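Local coordinates for protein hydrazine synthase gamma subunit (Candidatus Kuenenia stuttgartiensis, PDB 5C2V) that forms the hydrazine synthase subunit that reduces nitric oxide to hydroxylamine, the first half-reaction of hydrazine synthesis, and carries two c-type hemes, at residues 88-92 and 103-107; 98-102 and 200-204. One frame throughout, in Å; residues are numbered along the deposited sequence.

Contact 1: 88-92 and 103-107; sequences WKNTK and FRHEG. With CA (calcium ion), chain S; HEC (heme c), chain V.
Lys92 lays its CE over one face of the His105 imidazole, a CH-pi contact in which CE sits 3.5 Å from the ring centroid and 16° off the ring normal. At the edge of the same ring lies propionate oxygen O2D of heme c, which accepts from His105 ND1, although the refined separation is too short to be trusted. Asn90 O approaches His105 CE1 obliquely, at 3.4 Å. The guanidinium of Arg104 turns an edge to the other oxygen of this propionate: NH1 donates to O1D over 3.2 Å, nearly straight at 168°. Arg104 N adds a weak bond of 2.9 Å to O1A of the second propionate. The heme is covalently held by Cys63, Cys66 and Cys126, with His67 as axial ligand; Cys63, Cys66 and His67 form a CXXCH motif. It appears to be the active-site heme, and its iron carries a water at 2.1 Å. Lys92 O is hydrogen-bonded to His67 ND1, which would orient the axial imidazole. Lys89 runs alongside His105, with CE 3.7 Å from His105 CB, and its last bend (chi4 -53°) brings NZ to Glu106. There NZ meets OE2 on the anti side of the carboxylate, tilted out of its plane, in a salt bridge of 3.1 Å. Glu83 also pairs with Lys89, His111 with Glu106 and Asp82 with Arg104. Asn90 also binds a calcium ion through its side-chain amide, whose modelled orientation is doubtful, together with Ser267, Gly268 and Thr269.

Contact 2: 98-102 and 200-204; sequences RYLPP and LFSDA. With CA (calcium ion), chain T.
Leu100 and Leu200 lie alongside each other, running in opposing senses, and their methyls meet where Leu100 CD2 lies 3.7 Å from Leu200 CD1. The two branches of Leu100 have different neighbours beyond this: CD1 rests 3.6 Å from Ser202 CB, whereas CD2 also reaches the Ala204 methyl. Leu200 spreads its own branches in a similar way, CD1 coming within 3.5 Å of Tyr99 O and CD2 packing at 3.8 Å against Tyr99 CB. The phenol ring of Tyr99 then leads off from the contact, its hydroxyl bonded to Glu155 and to Arg98 of the same segment. Opposite Leu100, the backbone of 200-204 is bent by an ST turn: Ser202 OG, anti to its own backbone nitrogen (chi1 175°), accepts from Ala204 N over 3.2 Å, and is also bonded to Thr258. This holds the Ala204 CB close to Pro101 O, at 3.6 Å. A cis peptide precedes Pro102, and the carbonyls of Leu100 and Pro102 both point to a calcium ion, with Leu100 O at 2.5 Å and Pro102 O at 2.3 Å. Three waters and Asp257 complete the ligands observed. One of those waters donates weakly to Pro101 O. Behind 200-204, Phe201 O is hydrogen-bonded to His190, one of the two axial histidines of the second heme; the contact thus packs a loop calcium site against the heme-bearing part of a cytochrome c domain.

How the contacts relate
From the N terminus the chain first runs through 88-92, beside the heme bound at Cys63 and Cys66, and then turns through a region without helix or strand. Contact 1 closes this short loop of ten residues when 103-107 returns to 88-92. The last part of that loop, 98-102, runs directly into 103-107 and is one side of contact 2, whose partner 200-204 arrives only after nearly a hundred further residues. The two contacts therefore cross, with their centres about 14 Å apart. Contact 1 gathers the polypeptide round the propionates of the first heme, while contact 2 brings the same loop against the cytochrome c region that carries the second heme.

Contact 1: 88-92 and 103-107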
loop_
_atom_site.group_PDB
_atom_site.type_symbol
_atom_site.label_atom_id
_atom_site.label_comp_id
_atom_site.label_asym_id
_atom_site.label_seq_id
_atom_site.Cartn_x
_atom_site.Cartn_y
_atom_site.Cartn_z
ATOM N N TRP C 88 -21.946 5.370 42.520
ATOM C CA TRP C 88 -23.118 5.393 41.648
ATOM C C TRP C 88 -24.274 6.221 42.199
ATOM O O TRP C 88 -24.513 6.241 43.406
ATOM C CB TRP C 88 -23.599 3.963 41.389
ATOM C CG TRP C 88 -22.545 3.086 40.799
ATOM C CD1 TRP C 88 -21.716 2.232 41.467
ATOM C CD2 TRP C 88 -22.199 2.983 39.415
ATOM N NE1 TRP C 88 -20.877 1.600 40.582
ATOM C CE2 TRP C 88 -21.152 2.043 39.316
ATOM C CE3 TRP C 88 -22.673 3.591 38.249
ATOM C CZ2 TRP C 88 -20.574 1.699 38.096
ATOM C CZ3 TRP C 88 -22.096 3.249 37.041
ATOM C CH2 TRP C 88 -21.058 2.311 36.974
ATOM N N LYS C 89 -24.989 6.903 41.307
ATOM C CA LYS C 89 -26.175 7.657 41.705
ATOM C C LYS C 89 -27.405 7.390 40.840
ATOM O O LYS C 89 -27.414 7.635 39.633
ATOM C CB LYS C 89 -25.883 9.156 41.711
ATOM C CG LYS C 89 -25.061 9.609 42.896
ATOM C CD LYS C 89 -25.788 9.401 44.212
ATOM C CE LYS C 89 -25.068 10.113 45.345
ATOM N NZ LYS C 89 -23.628 9.737 45.409
ATOM N N ASN C 90 -28.436 6.876 41.502
ATOM C CA ASN C 90 -29.786 6.731 40.971
ATOM C C ASN C 90 -30.316 8.085 40.486
ATOM O O ASN C 90 -30.097 9.108 41.132
ATOM C CB ASN C 90 -30.657 6.104 42.081
ATOM C CG ASN C 90 -32.146 6.412 41.965
ATOM O OD1 ASN C 90 -32.667 6.737 40.907
ATOM N ND2 ASN C 90 -32.840 6.300 43.090
ATOM N N THR C 91 -30.997 8.096 39.342
ATOM C CA THR C 91 -31.514 9.346 38.782
ATOM C C THR C 91 -32.654 9.891 39.637
ATOM O O THR C 91 -33.644 9.203 39.886
ATOM C CB THR C 91 -32.005 9.169 37.329
ATOM O OG1 THR C 91 -30.919 8.724 36.507
ATOM C CG2 THR C 91 -32.541 10.485 36.780
ATOM N N LYS C 92 -32.507 11.137 40.077
ATOM C CA LYS C 92 -33.439 11.740 41.025
ATOM C C LYS C 92 -34.853 11.903 40.475
ATOM O O LYS C 92 -35.049 12.279 39.319
ATOM C CB LYS C 92 -32.913 13.102 41.484
ATOM C CG LYS C 92 -32.265 13.087 42.859
ATOM C CD LYS C 92 -33.293 12.806 43.943
ATOM C CE LYS C 92 -32.668 12.840 45.327
ATOM N NZ LYS C 92 -33.664 12.567 46.401
ATOM N N PHE C 103 -30.593 19.766 47.962
ATOM C CA PHE C 103 -30.844 18.901 46.817
ATOM C C PHE C 103 -29.770 17.837 46.590
ATOM O O PHE C 103 -28.855 17.674 47.399
ATOM C CB PHE C 103 -31.031 19.763 45.571
ATOM C CG PHE C 103 -32.017 20.883 45.769
ATOM C CD1 PHE C 103 -33.369 20.610 45.911
ATOM C CD2 PHE C 103 -31.594 22.199 45.831
ATOM C CE1 PHE C 103 -34.282 21.631 46.102
ATOM C CE2 PHE C 103 -32.504 23.226 46.022
ATOM C CZ PHE C 103 -33.849 22.940 46.157
ATOM N N ARG C 104 -29.912 17.123 45.475
ATOM C CA ARG C 104 -29.185 15.888 45.179
ATOM C C ARG C 104 -29.426 14.804 46.231
ATOM O O ARG C 104 -30.534 14.664 46.746
ATOM C CB ARG C 104 -27.680 16.156 45.058
ATOM C CG ARG C 104 -27.275 17.052 43.899
ATOM C CD ARG C 104 -26.320 16.311 42.980
ATOM N NE ARG C 104 -25.341 17.188 42.347
ATOM C CZ ARG C 104 -24.229 16.755 41.761
ATOM N NH1 ARG C 104 -23.958 15.456 41.734
ATOM N NH2 ARG C 104 -23.386 17.616 41.208
ATOM N N HIS C 105 -28.376 14.060 46.560
ATOM C CA HIS C 105 -28.494 12.908 47.451
ATOM C C HIS C 105 -27.636 13.082 48.696
ATOM O O HIS C 105 -28.150 13.120 49.814
ATOM C CB HIS C 105 -28.102 11.618 46.725
ATOM C CG HIS C 105 -29.222 10.990 45.954
ATOM N ND1 HIS C 105 -29.375 11.155 44.594
ATOM C CD2 HIS C 105 -30.238 10.191 46.352
ATOM C CE1 HIS C 105 -30.440 10.485 44.189
ATOM N NE2 HIS C 105 -30.982 9.892 45.236
ATOM N N GLU C 106 -26.325 13.161 48.491
ATOM C CA GLU C 106 -25.381 13.385 49.579
ATOM C C GLU C 106 -25.734 14.662 50.334
ATOM O O GLU C 106 -26.051 15.684 49.727
ATOM C CB GLU C 106 -23.953 13.460 49.039
ATOM C CG GLU C 106 -23.551 12.252 48.208
ATOM C CD GLU C 106 -22.103 12.300 47.766
ATOM O OE1 GLU C 106 -21.435 13.323 48.021
ATOM O OE2 GLU C 106 -21.632 11.312 47.166
ATOM N N GLY C 107 -25.685 14.592 51.660
ATOM C CA GLY C 107 -26.110 15.699 52.495
ATOM C C GLY C 107 -24.986 16.610 52.946
ATOM O O GLY C 107 -23.952 16.713 52.286
HETATM CA CA CA S . -34.770 6.171 42.255
HETATM FE FE HEC V . -30.379 15.559 36.713
HETATM C CHA HEC V . -30.267 15.012 40.103
HETATM C CHB HEC V . -32.345 18.297 37.228
HETATM C CHC HEC V . -30.291 16.260 33.335
HETATM C CHD HEC V . -29.086 12.450 36.077
HETATM N NA HEC V . -31.134 16.508 38.377
HETATM C C1A HEC V . -31.036 16.076 39.684
HETATM C C2A HEC V . -31.881 16.926 40.508
HETATM C C3A HEC V . -32.450 17.837 39.702
HETATM C C4A HEC V . -31.991 17.586 38.351
HETATM C CMA HEC V . -33.426 18.970 40.093
HETATM C CAA HEC V . -32.057 16.795 42.042
HETATM C CBA HEC V . -33.502 16.472 42.421
HETATM C CGA HEC V . -33.642 16.395 43.919
HETATM O O1A HEC V . -32.607 16.481 44.628
HETATM O O2A HEC V . -34.794 16.244 44.405
HETATM N NB HEC V . -31.277 16.950 35.473
HETATM C C1B HEC V . -31.829 18.119 35.962
HETATM C C2B HEC V . -31.762 19.119 34.916
HETATM C C3B HEC V . -31.203 18.557 33.838
HETATM C C4B HEC V . -30.883 17.182 34.168
HETATM C CMB HEC V . -32.280 20.568 35.048
HETATM C CAB HEC V . -30.920 19.227 32.472
HETATM C CBB HEC V . -29.787 20.269 32.593
HETATM N NC HEC V . -29.813 14.535 35.012
HETATM C C1C HEC V . -29.823 15.022 33.720
HETATM C C2C HEC V . -29.133 14.069 32.875
HETATM C C3C HEC V . -28.926 12.964 33.603
HETATM C C4C HEC V . -29.267 13.268 34.982
HETATM C CMC HEC V . -29.088 14.160 31.331
HETATM C CAC HEC V . -28.289 11.643 33.109
HETATM C CBC HEC V . -26.802 11.867 32.753
HETATM N ND HEC V . -29.833 13.944 37.909
HETATM C C1D HEC V . -29.168 12.826 37.405
HETATM C C2D HEC V . -28.566 12.112 38.508
HETATM C C3D HEC V . -28.936 12.911 39.765
HETATM C C4D HEC V . -29.722 14.031 39.297
HETATM C CMD HEC V . -27.729 10.818 38.435
HETATM C CAD HEC V . -28.543 12.594 41.221
HETATM C CBD HEC V . -27.132 13.120 41.467
HETATM C CGD HEC V . -26.729 12.842 42.890
HETATM O O1D HEC V . -25.591 13.214 43.279
HETATM O O2D HEC V . -27.548 12.248 43.635
HETATM O O HOH W 1 -35.392 8.497 42.101
HETATM O O HOH W 2 -35.576 5.819 40.059
HETATM O O HOH W 3 -28.494 16.376 37.133
#

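Contact 2: 98-102 and 200-204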
loop_
_atom_site.group_PDB
_atom_site.type_symbol
_atom_site.label_atom_id
_atom_site.label_comp_id
_atom_site.label_asym_id
_atom_site.label_seq_id
_atom_site.Cartn_x
_atom_site.Cartn_y
_atom_site.Cartn_z
ATOM N N ARG C 98 -39.099 21.394 45.027
ATOM C CA ARG C 98 -38.860 22.626 45.776
ATOM C C ARG C 98 -39.196 22.491 47.259
ATOM O O ARG C 98 -38.721 23.271 48.083
ATOM C CB ARG C 98 -39.665 23.781 45.172
ATOM C CG ARG C 98 -41.172 23.661 45.352
ATOM C CD ARG C 98 -41.880 24.943 44.935
ATOM N NE ARG C 98 -43.317 24.881 45.190
ATOM C CZ ARG C 98 -44.154 25.897 45.009
ATOM N NH1 ARG C 98 -43.701 27.065 44.573
ATOM N NH2 ARG C 98 -45.446 25.748 45.269
ATOM N N TYR C 99 -40.011 21.497 47.595
ATOM C CA TYR C 99 -40.510 21.348 48.958
ATOM C C TYR C 99 -39.471 20.786 49.924
ATOM O O TYR C 99 -39.627 20.901 51.139
ATOM C CB TYR C 99 -41.754 20.457 48.969
ATOM C CG TYR C 99 -42.927 21.046 48.221
ATOM C CD1 TYR C 99 -43.151 22.416 48.214
ATOM C CD2 TYR C 99 -43.807 20.235 47.518
ATOM C CE1 TYR C 99 -44.221 22.961 47.533
ATOM C CE2 TYR C 99 -44.879 20.772 46.832
ATOM C CZ TYR C 99 -45.081 22.135 46.842
ATOM O OH TYR C 99 -46.147 22.675 46.161
ATOM N N LEU C 100 -38.412 20.182 49.393
ATOM C CA LEU C 100 -37.413 19.552 50.253
ATOM C C LEU C 100 -35.963 19.822 49.849
ATOM O O LEU C 100 -35.318 18.967 49.239
ATOM C CB LEU C 100 -37.648 18.041 50.301
ATOM C CG LEU C 100 -38.871 17.586 51.098
ATOM C CD1 LEU C 100 -39.112 16.104 50.895
ATOM C CD2 LEU C 100 -38.692 17.905 52.575
ATOM N N PRO C 101 -35.456 21.023 50.177
ATOM C CA PRO C 101 -34.023 21.331 50.128
ATOM C C PRO C 101 -33.303 20.785 51.364
ATOM O O PRO C 101 -33.959 20.568 52.383
ATOM C CB PRO C 101 -34.001 22.860 50.099
ATOM C CG PRO C 101 -35.212 23.248 50.865
ATOM C CD PRO C 101 -36.254 22.203 50.558
ATOM N N PRO C 102 -31.981 20.559 51.285
ATOM C CA PRO C 102 -31.130 20.760 50.107
ATOM C C PRO C 102 -31.281 19.636 49.090
ATOM O O PRO C 102 -31.992 18.663 49.340
ATOM C CB PRO C 102 -29.721 20.778 50.700
ATOM C CG PRO C 102 -29.819 19.884 51.880
ATOM C CD PRO C 102 -31.199 20.100 52.447
ATOM N N LEU C 200 -44.719 15.835 53.478
ATOM C CA LEU C 200 -43.544 15.552 52.657
ATOM C C LEU C 200 -42.835 14.238 52.997
ATOM O O LEU C 200 -41.935 13.816 52.271
ATOM C CB LEU C 200 -42.550 16.707 52.783
ATOM C CG LEU C 200 -43.173 18.101 52.680
ATOM C CD1 LEU C 200 -42.139 19.181 52.948
ATOM C CD2 LEU C 200 -43.821 18.296 51.317
ATOM N N PHE C 201 -43.256 13.595 54.083
ATOM C CA PHE C 201 -42.644 12.353 54.572
ATOM C C PHE C 201 -41.111 12.365 54.579
ATOM O O PHE C 201 -40.475 11.349 54.295
ATOM C CB PHE C 201 -43.146 11.161 53.756
ATOM C CG PHE C 201 -44.574 10.794 54.044
ATOM C CD1 PHE C 201 -44.880 9.905 55.062
ATOM C CD2 PHE C 201 -45.608 11.338 53.302
ATOM C CE1 PHE C 201 -46.192 9.566 55.333
ATOM C CE2 PHE C 201 -46.922 11.002 53.568
ATOM C CZ PHE C 201 -47.214 10.115 54.586
ATOM N N SER C 202 -40.526 13.512 54.912
ATOM C CA SER C 202 -39.077 13.629 55.040
ATOM C C SER C 202 -38.713 14.732 56.031
ATOM O O SER C 202 -39.400 15.751 56.113
ATOM C CB SER C 202 -38.437 13.909 53.676
ATOM O OG SER C 202 -37.043 14.133 53.799
ATOM N N ASP C 203 -37.626 14.538 56.770
ATOM C CA ASP C 203 -37.184 15.537 57.739
ATOM C C ASP C 203 -36.257 16.561 57.093
ATOM O O ASP C 203 -35.863 17.540 57.730
ATOM C CB ASP C 203 -36.488 14.874 58.934
ATOM C CG ASP C 203 -35.339 13.962 58.523
ATOM O OD1 ASP C 203 -34.867 14.052 57.370
ATOM O OD2 ASP C 203 -34.898 13.155 59.368
ATOM N N ALA C 204 -35.916 16.318 55.830
ATOM C CA ALA C 204 -34.998 17.165 55.071
ATOM C C ALA C 204 -33.649 17.301 55.773
ATOM O O ALA C 204 -33.013 18.353 55.717
ATOM C CB ALA C 204 -35.613 18.541 54.828
HETATM CA CA CA T . -33.726 17.139 49.742
HETATM O O HOH W 4 -33.812 17.790 52.033
HETATM O O HOH W 5 -35.513 15.594 50.096
HETATM O O HOH W 6 -33.641 16.475 47.443
#